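PDB 6S1Y: angiotensin-converting enzyme from Anopheles gambiae, which probably acts as a zinc-dependent metalloprotease that cleaves peptides. Local coordinates for residues I22-Y26 against V66-L70; W331-A335 against V373-G377; A60-K64 against L93-L98; I15-E20 against L83-I87; Q367-Q371 against L546-S551. One frame throughout, in Å; residues are numbered along the deposited sequence.

How the contacts relate
Five contacts show how a mostly helical enzyme matches chemistry to place. Contacts 1, 3 and 4 tie together the first three helices and the loop after them, toward the periphery of the chain: contacts 1 and 4 use helix 12-42, contacts 1 and 3 use helix 46-70. Contact 1 is buried and apolar with a salt bridge at its margin; contacts 3 and 4, partly buried, add a lysine reaching for carbonyls and an arginine crossing a valine. Contacts 2 and 5 join a strand end, helix ends and turns nearer the active site and rely on polar groups meeting backbone oxygens. Glu23-Arg86 bridges contacts 1 and 4, and Phe375 O probably bonds Ser550 N between contacts 2 and 5.

Contact 1: residues I22-Y26 against V66-L70; sequences IEQRY and VAEEL
Ile22 and Val66 meet between the antiparallel helices 12-42 and 46-70, consecutive in the chain and so a helical hairpin; the axes of the two short segments approach to 11.6 Å at 169°. The two branches of Ile22 divide the work. Its CG2, anti to the backbone N, wedges against the fork of Val66 and lies 3.3 Å from Val66 CG1, tighter than usual for two methyl groups. The longer branch, extended at chi2 (178°), carries Ile22 CD1 out to within 3.8 Å of Leu70 CD2. Val66 CG2 turns back toward Tyr26 and approaches the edge of its ring, with Tyr26 CD1 4.3 Å away.

A polar margin borders this apolar patch. Arg25 bends at chi2 and chi3, which folds its guanidinium back over Val66 CG2 and presents NH1 to the extended chain of Glu69. The resulting salt bridge, Arg25 NH1 to Glu69 OE1, spans 2.6 Å; guanidinium and carboxylate are almost coplanar, 8° apart, yet the hydrogen bond within it is bent and weak.

Helix 81-90 lies beside the pair, with Leu90 touching both Tyr26 and Leu70. Phe59, from helix 46-70, packs edge-to-face with Tyr26, and the loop residue Val373 also reaches that tyrosine.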
# COMPACT_ATOMS: atom_id res chain seq x y z
N ILE A 22 11.33 -30.31 7.47
CA ILE A 22 10.24 -29.47 7.98
C ILE A 22 9.89 -28.40 6.95
O ILE A 22 8.70 -28.15 6.69
CB ILE A 22 10.64 -28.86 9.33
CG1 ILE A 22 10.84 -29.97 10.37
CG2 ILE A 22 9.58 -27.88 9.80
CD1 ILE A 22 11.27 -29.48 11.75
N GLU A 23 10.90 -27.76 6.35
CA GLU A 23 10.65 -26.71 5.38
C GLU A 23 9.74 -27.17 4.25
O GLU A 23 8.83 -26.44 3.84
CB GLU A 23 11.98 -26.21 4.79
CG GLU A 23 12.79 -25.34 5.73
CD GLU A 23 14.19 -25.06 5.21
OE1 GLU A 23 14.60 -25.66 4.19
OE2 GLU A 23 14.89 -24.23 5.83
N GLN A 24 9.97 -28.38 3.73
CA GLN A 24 9.14 -28.86 2.63
C GLN A 24 7.73 -29.15 3.09
O GLN A 24 6.76 -28.88 2.38
CB GLN A 24 9.77 -30.11 2.00
CG GLN A 24 11.26 -29.98 1.68
CD GLN A 24 11.57 -28.85 0.70
OE1 GLN A 24 10.74 -28.48 -0.14
NE2 GLN A 24 12.77 -28.29 0.81
N ARG A 25 7.59 -29.72 4.29
CA ARG A 25 6.27 -29.89 4.89
C ARG A 25 5.54 -28.55 4.99
O ARG A 25 4.42 -28.40 4.50
CB ARG A 25 6.43 -30.54 6.27
CG ARG A 25 5.34 -31.51 6.68
CD ARG A 25 5.93 -32.73 7.37
NE ARG A 25 6.65 -32.39 8.60
CZ ARG A 25 6.06 -32.15 9.77
NH1 ARG A 25 6.80 -31.86 10.83
NH2 ARG A 25 4.74 -32.19 9.89
N TYR A 26 6.19 -27.56 5.61
CA TYR A 26 5.60 -26.22 5.77
C TYR A 26 5.20 -25.65 4.41
O TYR A 26 4.09 -25.16 4.23
CB TYR A 26 6.60 -25.32 6.49
CG TYR A 26 6.09 -24.06 7.15
CD1 TYR A 26 5.69 -24.06 8.48
CD2 TYR A 26 6.07 -22.84 6.47
CE1 TYR A 26 5.24 -22.90 9.10
CE2 TYR A 26 5.63 -21.68 7.08
CZ TYR A 26 5.22 -21.71 8.39
OH TYR A 26 4.78 -20.56 9.02
N VAL A 66 5.22 -28.11 13.70
CA VAL A 66 6.56 -27.64 13.35
C VAL A 66 7.18 -26.87 14.50
O VAL A 66 8.36 -27.04 14.81
CB VAL A 66 6.50 -26.79 12.07
CG1 VAL A 66 7.80 -26.01 11.90
CG2 VAL A 66 6.22 -27.66 10.86
N ALA A 67 6.40 -26.00 15.14
CA ALA A 67 6.95 -25.16 16.19
C ALA A 67 7.41 -26.00 17.37
O ALA A 67 8.48 -25.74 17.95
CB ALA A 67 5.92 -24.12 16.65
N GLU A 68 6.62 -27.00 17.76
CA GLU A 68 7.04 -27.90 18.83
C GLU A 68 8.25 -28.72 18.40
O GLU A 68 9.24 -28.81 19.13
CB GLU A 68 5.89 -28.80 19.23
CG GLU A 68 6.18 -29.63 20.46
CD GLU A 68 5.02 -30.52 20.84
OE1 GLU A 68 5.17 -31.76 20.79
OE2 GLU A 68 3.94 -29.97 21.17
N GLU A 69 8.19 -29.33 17.21
CA GLU A 69 9.32 -30.12 16.74
C GLU A 69 10.63 -29.34 16.80
O GLU A 69 11.70 -29.93 16.95
CB GLU A 69 9.07 -30.59 15.30
CG GLU A 69 8.07 -31.72 15.19
CD GLU A 69 7.85 -32.16 13.75
OE1 GLU A 69 6.70 -32.48 13.38
OE2 GLU A 69 8.85 -32.16 12.98
N LEU A 70 10.56 -28.02 16.69
CA LEU A 70 11.77 -27.21 16.63
C LEU A 70 12.28 -26.78 18.00
O LEU A 70 13.42 -26.32 18.11
CB LEU A 70 11.53 -25.97 15.78
CG LEU A 70 11.40 -26.27 14.29
CD1 LEU A 70 10.80 -25.09 13.56
CD2 LEU A 70 12.76 -26.64 13.71

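Contact 2: residues W331-A335 against V373-G377; sequences WDFFA and VEFRG
Arg376 and Asp332 face each other where an Asx turn at the end of strand 329-332 meets the loop leading from helix 349-368 to helix 381-395. In that turn Phe334 N donates to Asp332 OD1 over 3.0 Å, arriving from above the carboxylate plane. An inverse gamma turn centred on Arg376 shapes the loop that carries Arg376 O.

The charged pair, Asp332 OD1 and Arg376 NH2, is a long salt bridge at 3.8 Å, its flat groups 48° apart, and is supplemented by water. Water 1 closes the distance, donating to Asp332 OD2 and accepting from Arg376 NH2. Water 2 gives its protons to Asp332 OD2 and Arg376 O, so one carboxylate oxygen is held by two waters.

Packing adds to this. Phe334 adopts a positive phi (57°), and its CA sits over one face of the guanidinium, 3.5 Å from Arg376 NH2. The Phe334 and Arg376 side chains run antiparallel past one another, and Phe334 CD1 reaches Val373 CG2 at 4.0 Å. Tyr368 of helix 349-368 touches both Asp332 and Arg376.

The direct hydrogen bond is made to the backbone: Arg376 NH2 donates in the guanidinium plane to Ala335 O at 3.0 Å, with an N-H...O angle of 158°.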
# COMPACT_ATOMS: atom_id res chain seq x y z
N TRP A 331 0.14 -12.40 -5.85
CA TRP A 331 0.11 -13.65 -5.11
C TRP A 331 1.30 -14.54 -5.43
O TRP A 331 1.66 -14.73 -6.59
CB TRP A 331 -1.17 -14.43 -5.42
CG TRP A 331 -2.40 -13.78 -4.89
CD1 TRP A 331 -2.96 -12.61 -5.31
CD2 TRP A 331 -3.24 -14.27 -3.83
NE1 TRP A 331 -4.10 -12.34 -4.58
CE2 TRP A 331 -4.28 -13.34 -3.66
CE3 TRP A 331 -3.19 -15.40 -3.01
CZ2 TRP A 331 -5.28 -13.51 -2.70
CZ3 TRP A 331 -4.19 -15.56 -2.05
CH2 TRP A 331 -5.22 -14.63 -1.91
N ASP A 332 1.88 -15.10 -4.38
CA ASP A 332 2.98 -16.06 -4.45
C ASP A 332 2.46 -17.42 -4.00
O ASP A 332 1.98 -17.56 -2.86
CB ASP A 332 4.13 -15.60 -3.55
CG ASP A 332 5.37 -16.50 -3.68
OD1 ASP A 332 5.34 -17.44 -4.52
OD2 ASP A 332 6.37 -16.25 -2.96
N PHE A 333 2.54 -18.41 -4.88
CA PHE A 333 2.02 -19.74 -4.57
C PHE A 333 3.10 -20.70 -4.13
O PHE A 333 2.84 -21.90 -4.02
CB PHE A 333 1.23 -20.30 -5.75
CG PHE A 333 -0.05 -19.56 -6.01
CD1 PHE A 333 -0.08 -18.46 -6.84
CD2 PHE A 333 -1.21 -19.95 -5.38
CE1 PHE A 333 -1.25 -17.77 -7.06
CE2 PHE A 333 -2.38 -19.27 -5.58
CZ PHE A 333 -2.41 -18.17 -6.42
N PHE A 334 4.30 -20.20 -3.85
CA PHE A 334 5.32 -20.97 -3.14
C PHE A 334 5.62 -22.28 -3.87
O PHE A 334 5.81 -23.33 -3.25
CB PHE A 334 4.90 -21.22 -1.69
CG PHE A 334 4.70 -19.96 -0.90
CD1 PHE A 334 5.77 -19.36 -0.25
CD2 PHE A 334 3.46 -19.35 -0.83
CE1 PHE A 334 5.60 -18.19 0.47
CE2 PHE A 334 3.29 -18.18 -0.11
CZ PHE A 334 4.36 -17.60 0.54
N ALA A 335 5.63 -22.22 -5.19
CA ALA A 335 6.09 -23.31 -6.04
C ALA A 335 7.23 -22.74 -6.87
O ALA A 335 8.11 -22.06 -6.33
CB ALA A 335 4.96 -23.86 -6.91
N VAL A 373 11.21 -21.68 2.32
CA VAL A 373 9.89 -21.06 2.36
C VAL A 373 9.85 -19.91 3.37
O VAL A 373 9.27 -18.86 3.09
CB VAL A 373 8.80 -22.11 2.67
CG1 VAL A 373 9.08 -22.82 4.02
CG2 VAL A 373 7.44 -21.45 2.67
N GLU A 374 10.46 -20.08 4.54
CA GLU A 374 10.39 -19.05 5.57
C GLU A 374 11.28 -17.84 5.28
O GLU A 374 11.24 -16.87 6.05
CB GLU A 374 10.75 -19.66 6.93
CG GLU A 374 12.22 -20.02 7.13
CD GLU A 374 12.60 -21.38 6.55
OE1 GLU A 374 13.48 -22.05 7.13
OE2 GLU A 374 12.03 -21.77 5.51
N PHE A 375 12.08 -17.86 4.22
CA PHE A 375 12.78 -16.68 3.75
C PHE A 375 12.13 -16.07 2.52
O PHE A 375 12.62 -15.05 2.01
CB PHE A 375 14.25 -16.99 3.43
CG PHE A 375 15.12 -17.22 4.64
CD1 PHE A 375 14.66 -16.97 5.92
CD2 PHE A 375 16.41 -17.69 4.49
CE1 PHE A 375 15.49 -17.18 7.03
CE2 PHE A 375 17.24 -17.91 5.59
CZ PHE A 375 16.78 -17.65 6.85
N ARG A 376 11.05 -16.66 2.03
CA ARG A 376 10.36 -16.15 0.84
C ARG A 376 9.38 -15.05 1.26
O ARG A 376 8.16 -15.21 1.24
CB ARG A 376 9.68 -17.29 0.09
CG ARG A 376 10.68 -18.23 -0.57
CD ARG A 376 10.04 -19.45 -1.19
NE ARG A 376 9.37 -19.17 -2.44
CZ ARG A 376 8.94 -20.10 -3.28
NH1 ARG A 376 9.14 -21.38 -2.99
NH2 ARG A 376 8.31 -19.76 -4.42
N GLY A 377 9.97 -13.92 1.65
CA GLY A 377 9.25 -12.69 1.95
C GLY A 377 10.18 -11.50 1.81
O GLY A 377 11.37 -11.64 1.53
O HOH W 1 8.63 -16.85 -4.11
O HOH W 2 6.43 -14.67 -0.63

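Contact 3: residues A60-K64 against L93-L98; sequences AEVAK and LGYAAL
Ala60, Ala63 and Ala96 form the apolar centre, an example of how small side chains let backbones draw close. The CA atoms of Ala60 and Ala96 are 4.8 Å apart. The methyl of Ala96 points toward the helix and lies 4.0 Å from Ala60 CA and 4.1 Å from Ala60 CB, while the methyl of Ala63 borders it on the next turn. Ala96 itself belongs to a short 3-10 segment, 95-97, in the connection that follows helix 81-90.

Outward from this patch lies Leu93. Its CD2 branch, not the extended CD1, does the touching: the CD2 methyl is 4.1 Å from Ala63 CB and rests near the backbone as well, 3.3 Å from Ala63 O.

Lys64 makes the polar edge. The aliphatic part of its chain runs beside the 3-10 turn, where Lys64 CE comes to 2.9 Å from Ala96 O. A bend at chi4 (124°) then turns the ammonium toward the carbonyl of Leu98, two residues on, and Lys64 NZ gives a weak hydrogen bond to Leu98 O at 3.2 Å.

Three other helices pack around the margins of the contact. Phe103 of helix 100-119 touches Ala60, Tyr26 of helix 12-42 touches Ala63, and helix 168-184 packs against Leu98 through Gln180 and Arg184.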
# COMPACT_ATOMS: atom_id res chain seq x y z
N ALA A 60 -2.61 -24.36 10.03
CA ALA A 60 -2.41 -23.98 11.43
C ALA A 60 -1.95 -25.17 12.25
O ALA A 60 -1.03 -25.04 13.07
CB ALA A 60 -3.72 -23.40 12.00
N GLU A 61 -2.57 -26.33 12.05
CA GLU A 61 -2.10 -27.56 12.69
C GLU A 61 -0.63 -27.82 12.36
O GLU A 61 0.20 -27.97 13.24
CB GLU A 61 -2.96 -28.74 12.25
CG GLU A 61 -4.29 -28.85 12.96
CD GLU A 61 -5.22 -29.89 12.33
OE1 GLU A 61 -4.73 -30.96 11.92
OE2 GLU A 61 -6.43 -29.62 12.23
N VAL A 62 -0.30 -27.88 11.06
CA VAL A 62 1.07 -28.13 10.64
C VAL A 62 2.04 -27.19 11.36
O VAL A 62 3.07 -27.62 11.88
CB VAL A 62 1.19 -27.99 9.11
CG1 VAL A 62 2.65 -28.04 8.67
CG2 VAL A 62 0.36 -29.07 8.39
N ALA A 63 1.71 -25.89 11.40
CA ALA A 63 2.65 -24.92 11.98
C ALA A 63 2.82 -25.12 13.48
O ALA A 63 3.91 -24.91 14.01
CB ALA A 63 2.20 -23.48 11.69
N LYS A 64 1.76 -25.55 14.17
CA LYS A 64 1.89 -25.86 15.59
C LYS A 64 2.86 -27.03 15.80
O LYS A 64 3.73 -26.98 16.68
CB LYS A 64 0.53 -26.19 16.18
CG LYS A 64 -0.34 -24.99 16.54
CD LYS A 64 -1.66 -25.47 17.10
CE LYS A 64 -2.73 -24.40 17.05
NZ LYS A 64 -3.95 -24.88 16.31
N LEU A 93 4.41 -18.43 14.99
CA LEU A 93 3.08 -18.97 14.72
C LEU A 93 2.07 -17.90 14.30
O LEU A 93 1.22 -18.16 13.45
CB LEU A 93 2.53 -19.69 15.96
CG LEU A 93 3.27 -20.93 16.45
CD1 LEU A 93 2.58 -21.46 17.69
CD2 LEU A 93 3.30 -21.98 15.37
N GLY A 94 2.15 -16.71 14.92
CA GLY A 94 1.11 -15.72 14.69
C GLY A 94 -0.24 -16.25 15.11
O GLY A 94 -0.40 -16.85 16.19
N TYR A 95 -1.23 -16.06 14.23
CA TYR A 95 -2.59 -16.48 14.55
C TYR A 95 -2.68 -17.98 14.80
O TYR A 95 -3.54 -18.44 15.56
CB TYR A 95 -3.54 -16.09 13.42
CG TYR A 95 -3.81 -14.60 13.30
CD1 TYR A 95 -3.35 -13.71 14.26
CD2 TYR A 95 -4.53 -14.09 12.22
CE1 TYR A 95 -3.59 -12.37 14.15
CE2 TYR A 95 -4.79 -12.74 12.10
CZ TYR A 95 -4.32 -11.88 13.07
OH TYR A 95 -4.56 -10.52 12.97
N ALA A 96 -1.80 -18.76 14.17
CA ALA A 96 -1.85 -20.20 14.36
C ALA A 96 -1.60 -20.61 15.80
O ALA A 96 -1.83 -21.76 16.14
CB ALA A 96 -0.83 -20.89 13.43
N ALA A 97 -1.16 -19.69 16.67
CA ALA A 97 -1.00 -20.03 18.08
C ALA A 97 -2.32 -20.29 18.78
O ALA A 97 -2.31 -20.82 19.89
CB ALA A 97 -0.26 -18.91 18.81
N LEU A 98 -3.44 -19.96 18.17
CA LEU A 98 -4.70 -20.10 18.89
C LEU A 98 -5.24 -21.52 18.79
O LEU A 98 -5.01 -22.22 17.80
CB LEU A 98 -5.74 -19.13 18.32
CG LEU A 98 -5.51 -17.63 18.46
CD1 LEU A 98 -6.34 -16.91 17.40
CD2 LEU A 98 -5.86 -17.12 19.85

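Contact 4: residues I15-E20 against L83-I87; sequences ISQIVE and LKRRI
Arg86 reaches from helix 81-90 across to Val19 and Ser16. CB leaves toward helix 12-42, and Glu374, on a nearby loop, packs against it. CG, anti to the carbonyl carbon (chi1 -74°), meets the ring of Phe375 from the same loop. A bend about CG-CD (chi3 67°) turns NE toward Glu23, one turn beyond Val19, with which it forms a salt bridge. CZ passes beside Val19 CG2, and Arg86 NH2 comes closer still to that methyl, 3.1 Å, with the two side chains crossing at about a right angle; Glu23 OE2 also lies near Arg86 NH2. The other terminal nitrogen, Arg86 NH1, has Ser16 OG near the guanidinium plane at 3.5 Å.

The two helices, both from the N-terminal part of this zinc peptidase fold, run in roughly the same direction at 33°, with 11.0 Å between their short axes. Beside the arginine they pack through carbon contacts. Leu83 CD1 lies 3.9 Å from Ser16 CB, and its other methyl approaches Ile15 CG2. Val19 turns its second branch the other way: CG1 rests 4.0 Å from Ile87 CG1. The carboxylate of Glu20 stays beyond salt-bridge distance, with OE2 4.4 Å from Arg86 NH2.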
# COMPACT_ATOMS: atom_id res chain seq x y z
N ILE A 15 21.04 -31.10 12.21
CA ILE A 15 19.85 -30.30 12.44
C ILE A 15 19.37 -29.69 11.13
O ILE A 15 18.17 -29.59 10.87
CB ILE A 15 20.13 -29.21 13.49
CG1 ILE A 15 20.57 -29.82 14.82
CG2 ILE A 15 18.89 -28.35 13.72
CD1 ILE A 15 21.53 -28.94 15.61
N SER A 16 20.32 -29.29 10.27
CA SER A 16 19.96 -28.68 9.00
C SER A 16 19.17 -29.64 8.12
O SER A 16 18.38 -29.20 7.28
CB SER A 16 21.22 -28.21 8.28
OG SER A 16 20.89 -27.48 7.12
N GLN A 17 19.37 -30.95 8.29
CA GLN A 17 18.59 -31.92 7.54
C GLN A 17 17.17 -32.04 8.08
O GLN A 17 16.24 -32.33 7.33
CB GLN A 17 19.26 -33.29 7.57
CG GLN A 17 20.72 -33.26 7.17
CD GLN A 17 21.12 -34.45 6.30
OE1 GLN A 17 20.36 -35.41 6.15
NE2 GLN A 17 22.32 -34.38 5.73
N ILE A 18 16.99 -31.83 9.39
CA ILE A 18 15.67 -31.92 9.99
C ILE A 18 14.81 -30.74 9.54
O ILE A 18 13.67 -30.92 9.09
CB ILE A 18 15.77 -31.97 11.52
CG1 ILE A 18 16.73 -33.07 11.96
CG2 ILE A 18 14.40 -32.18 12.13
CD1 ILE A 18 16.90 -33.16 13.47
N VAL A 19 15.33 -29.52 9.67
CA VAL A 19 14.56 -28.35 9.26
C VAL A 19 14.29 -28.41 7.76
O VAL A 19 13.24 -27.96 7.29
CB VAL A 19 15.27 -27.04 9.65
CG1 VAL A 19 15.70 -27.06 11.12
CG2 VAL A 19 16.47 -26.79 8.74
N GLU A 20 15.22 -28.98 6.99
CA GLU A 20 15.01 -29.11 5.55
C GLU A 20 13.79 -29.97 5.25
O GLU A 20 13.03 -29.69 4.32
CB GLU A 20 16.26 -29.68 4.89
CG GLU A 20 16.55 -29.11 3.51
CD GLU A 20 17.99 -29.34 3.08
OE1 GLU A 20 18.22 -29.72 1.91
OE2 GLU A 20 18.90 -29.14 3.92
N LEU A 83 21.23 -20.54 10.15
CA LEU A 83 20.44 -21.66 10.66
C LEU A 83 19.58 -21.23 11.84
O LEU A 83 18.40 -21.60 11.91
CB LEU A 83 21.35 -22.81 11.07
CG LEU A 83 20.59 -24.13 11.25
CD1 LEU A 83 20.34 -24.75 9.88
CD2 LEU A 83 21.32 -25.10 12.15
N LYS A 84 20.16 -20.49 12.78
CA LYS A 84 19.36 -19.94 13.87
C LYS A 84 18.15 -19.18 13.33
O LYS A 84 17.07 -19.22 13.91
CB LYS A 84 20.20 -18.99 14.73
CG LYS A 84 21.33 -19.64 15.52
CD LYS A 84 21.91 -18.64 16.52
CE LYS A 84 23.33 -19.01 16.94
NZ LYS A 84 23.80 -18.25 18.14
N ARG A 85 18.34 -18.49 12.20
CA ARG A 85 17.29 -17.65 11.65
C ARG A 85 16.19 -18.48 11.00
O ARG A 85 15.01 -18.12 11.06
CB ARG A 85 17.89 -16.67 10.65
CG ARG A 85 17.04 -15.47 10.33
CD ARG A 85 17.77 -14.55 9.34
NE ARG A 85 16.87 -13.57 8.76
CZ ARG A 85 16.47 -12.46 9.37
NH1 ARG A 85 16.90 -12.19 10.59
NH2 ARG A 85 15.64 -11.63 8.75
N ARG A 86 16.57 -19.59 10.37
CA ARG A 86 15.57 -20.46 9.77
C ARG A 86 14.68 -21.09 10.83
O ARG A 86 13.48 -21.28 10.59
CB ARG A 86 16.26 -21.55 8.94
CG ARG A 86 16.83 -21.05 7.62
CD ARG A 86 17.93 -21.97 7.09
NE ARG A 86 17.43 -23.29 6.70
CZ ARG A 86 18.20 -24.35 6.47
NH1 ARG A 86 19.52 -24.26 6.61
NH2 ARG A 86 17.65 -25.51 6.12
N ILE A 87 15.24 -21.39 12.00
CA ILE A 87 14.46 -22.02 13.05
C ILE A 87 13.52 -21.02 13.71
O ILE A 87 12.39 -21.36 14.08
CB ILE A 87 15.40 -22.67 14.09
CG1 ILE A 87 16.09 -23.90 13.48
CG2 ILE A 87 14.62 -23.07 15.34
CD1 ILE A 87 17.50 -24.09 13.98

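Contact 5: residues Q367-Q371 against L546-S551; sequences QYQHQ and LALGSS
Tyr368 and Gln371 are brought against the end of helix 536-547 by contrasting torsions. In Tyr368, CG lies between the backbone N and the carbonyl carbon (chi1 63°), which sets the ring alongside Gly549; in Gln371 a bend at chi2 (-98°) curls the amide back toward Ala547. Two helix ends, each followed by a beta turn, meet here: a type I turn from Tyr368 to Gln371 after helix 349-368, and a type II' turn from Leu548 to Ser551.

Backbones approach closely, the CA atoms of Tyr368 and Ala547 being 4.6 Å apart. Ala547 CA directs its hydrogen to Gln367 O in a CA-H...O contact of 3.4 Å, while the CB atoms of Gln367 and Leu546 touch beside it. The ring of Tyr368 has Leu546 O at its edge and its CD2 lies 3.6 Å from Gly549 CA. Gly549, with positive phi, lets its CA lie directly against that ring.

Helix 349-368 also carries the zinc ligands His357 and His361. Tyr368 OH is hydrogen-bonded to His384, next in sequence to the third ligand, Glu385, probably connecting this packing to the outer surroundings of the metal site.

His370 CE1 adds a looser approach to Ala547 O, and the face of its ring rests on Gln371 CG. The same carbonyl takes the direct polar bond: Gln371 NE2 donates to Ala547 O at 2.9 Å, tilted 17° from the carbonyl plane. Next to it, Ser551 OG donates to Leu548 O at 2.7 Å, in the carbonyl plane on a lone pair.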
# COMPACT_ATOMS: atom_id res chain seq x y z
N GLN A 367 12.39 -13.28 -7.62
CA GLN A 367 13.80 -13.15 -7.27
C GLN A 367 14.19 -13.99 -6.06
O GLN A 367 15.36 -14.35 -5.92
CB GLN A 367 14.15 -11.68 -6.99
CG GLN A 367 14.16 -10.81 -8.24
CD GLN A 367 15.30 -11.17 -9.18
OE1 GLN A 367 16.42 -11.42 -8.74
NE2 GLN A 367 15.03 -11.18 -10.48
N TYR A 368 13.26 -14.29 -5.15
CA TYR A 368 13.63 -15.06 -3.97
C TYR A 368 12.97 -16.44 -3.90
O TYR A 368 13.07 -17.11 -2.88
CB TYR A 368 13.35 -14.25 -2.68
CG TYR A 368 11.91 -13.86 -2.35
CD1 TYR A 368 10.87 -14.79 -2.35
CD2 TYR A 368 11.60 -12.55 -1.96
CE1 TYR A 368 9.56 -14.42 -2.00
CE2 TYR A 368 10.30 -12.17 -1.62
CZ TYR A 368 9.29 -13.11 -1.63
OH TYR A 368 8.01 -12.73 -1.28
N GLN A 369 12.34 -16.89 -4.99
CA GLN A 369 11.64 -18.17 -4.96
C GLN A 369 12.57 -19.36 -4.80
O GLN A 369 12.09 -20.45 -4.46
CB GLN A 369 10.80 -18.34 -6.21
CG GLN A 369 11.56 -18.42 -7.51
CD GLN A 369 10.63 -18.70 -8.68
OE1 GLN A 369 9.45 -19.00 -8.48
NE2 GLN A 369 11.15 -18.61 -9.89
N HIS A 370 13.88 -19.19 -5.01
CA HIS A 370 14.85 -20.25 -4.75
C HIS A 370 15.19 -20.40 -3.27
O HIS A 370 15.92 -21.33 -2.92
CB HIS A 370 16.15 -19.96 -5.51
CG HIS A 370 16.89 -18.78 -4.97
ND1 HIS A 370 16.70 -17.50 -5.46
CD2 HIS A 370 17.77 -18.67 -3.95
CE1 HIS A 370 17.47 -16.66 -4.78
NE2 HIS A 370 18.12 -17.34 -3.85
N GLN A 371 14.70 -19.52 -2.42
CA GLN A 371 15.02 -19.59 -1.00
C GLN A 371 14.12 -20.60 -0.29
O GLN A 371 13.08 -21.00 -0.83
CB GLN A 371 14.87 -18.22 -0.35
CG GLN A 371 15.80 -17.14 -0.89
CD GLN A 371 17.06 -16.92 -0.04
OE1 GLN A 371 17.21 -17.49 1.02
NE2 GLN A 371 17.95 -16.07 -0.53
N LEU A 546 16.88 -8.06 -3.71
CA LEU A 546 15.64 -8.82 -3.68
C LEU A 546 15.88 -10.32 -3.57
O LEU A 546 15.07 -11.02 -2.97
CB LEU A 546 14.82 -8.53 -4.93
CG LEU A 546 14.55 -7.05 -5.20
CD1 LEU A 546 13.60 -6.90 -6.39
CD2 LEU A 546 13.99 -6.37 -3.97
N ALA A 547 16.98 -10.83 -4.14
CA ALA A 547 17.25 -12.26 -4.07
C ALA A 547 17.44 -12.71 -2.63
O ALA A 547 17.22 -13.89 -2.32
CB ALA A 547 18.49 -12.63 -4.90
N LEU A 548 17.81 -11.79 -1.73
CA LEU A 548 17.98 -12.15 -0.33
C LEU A 548 16.67 -12.57 0.33
O LEU A 548 16.71 -13.29 1.34
CB LEU A 548 18.56 -10.98 0.46
CG LEU A 548 19.98 -10.55 0.09
CD1 LEU A 548 20.30 -9.28 0.86
CD2 LEU A 548 20.98 -11.66 0.39
N GLY A 549 15.53 -12.15 -0.21
CA GLY A 549 14.28 -12.37 0.51
C GLY A 549 14.42 -11.87 1.93
O GLY A 549 14.85 -10.74 2.20
N SER A 550 14.07 -12.74 2.86
CA SER A 550 14.08 -12.45 4.29
C SER A 550 15.29 -13.06 4.99
O SER A 550 15.34 -13.09 6.22
CB SER A 550 12.78 -12.97 4.91
OG SER A 550 12.66 -12.54 6.25
N SER A 551 16.28 -13.53 4.23
CA SER A 551 17.35 -14.34 4.82
C SER A 551 18.30 -13.51 5.65
O SER A 551 18.96 -14.06 6.54
CB SER A 551 18.13 -15.05 3.72
OG SER A 551 18.78 -14.13 2.87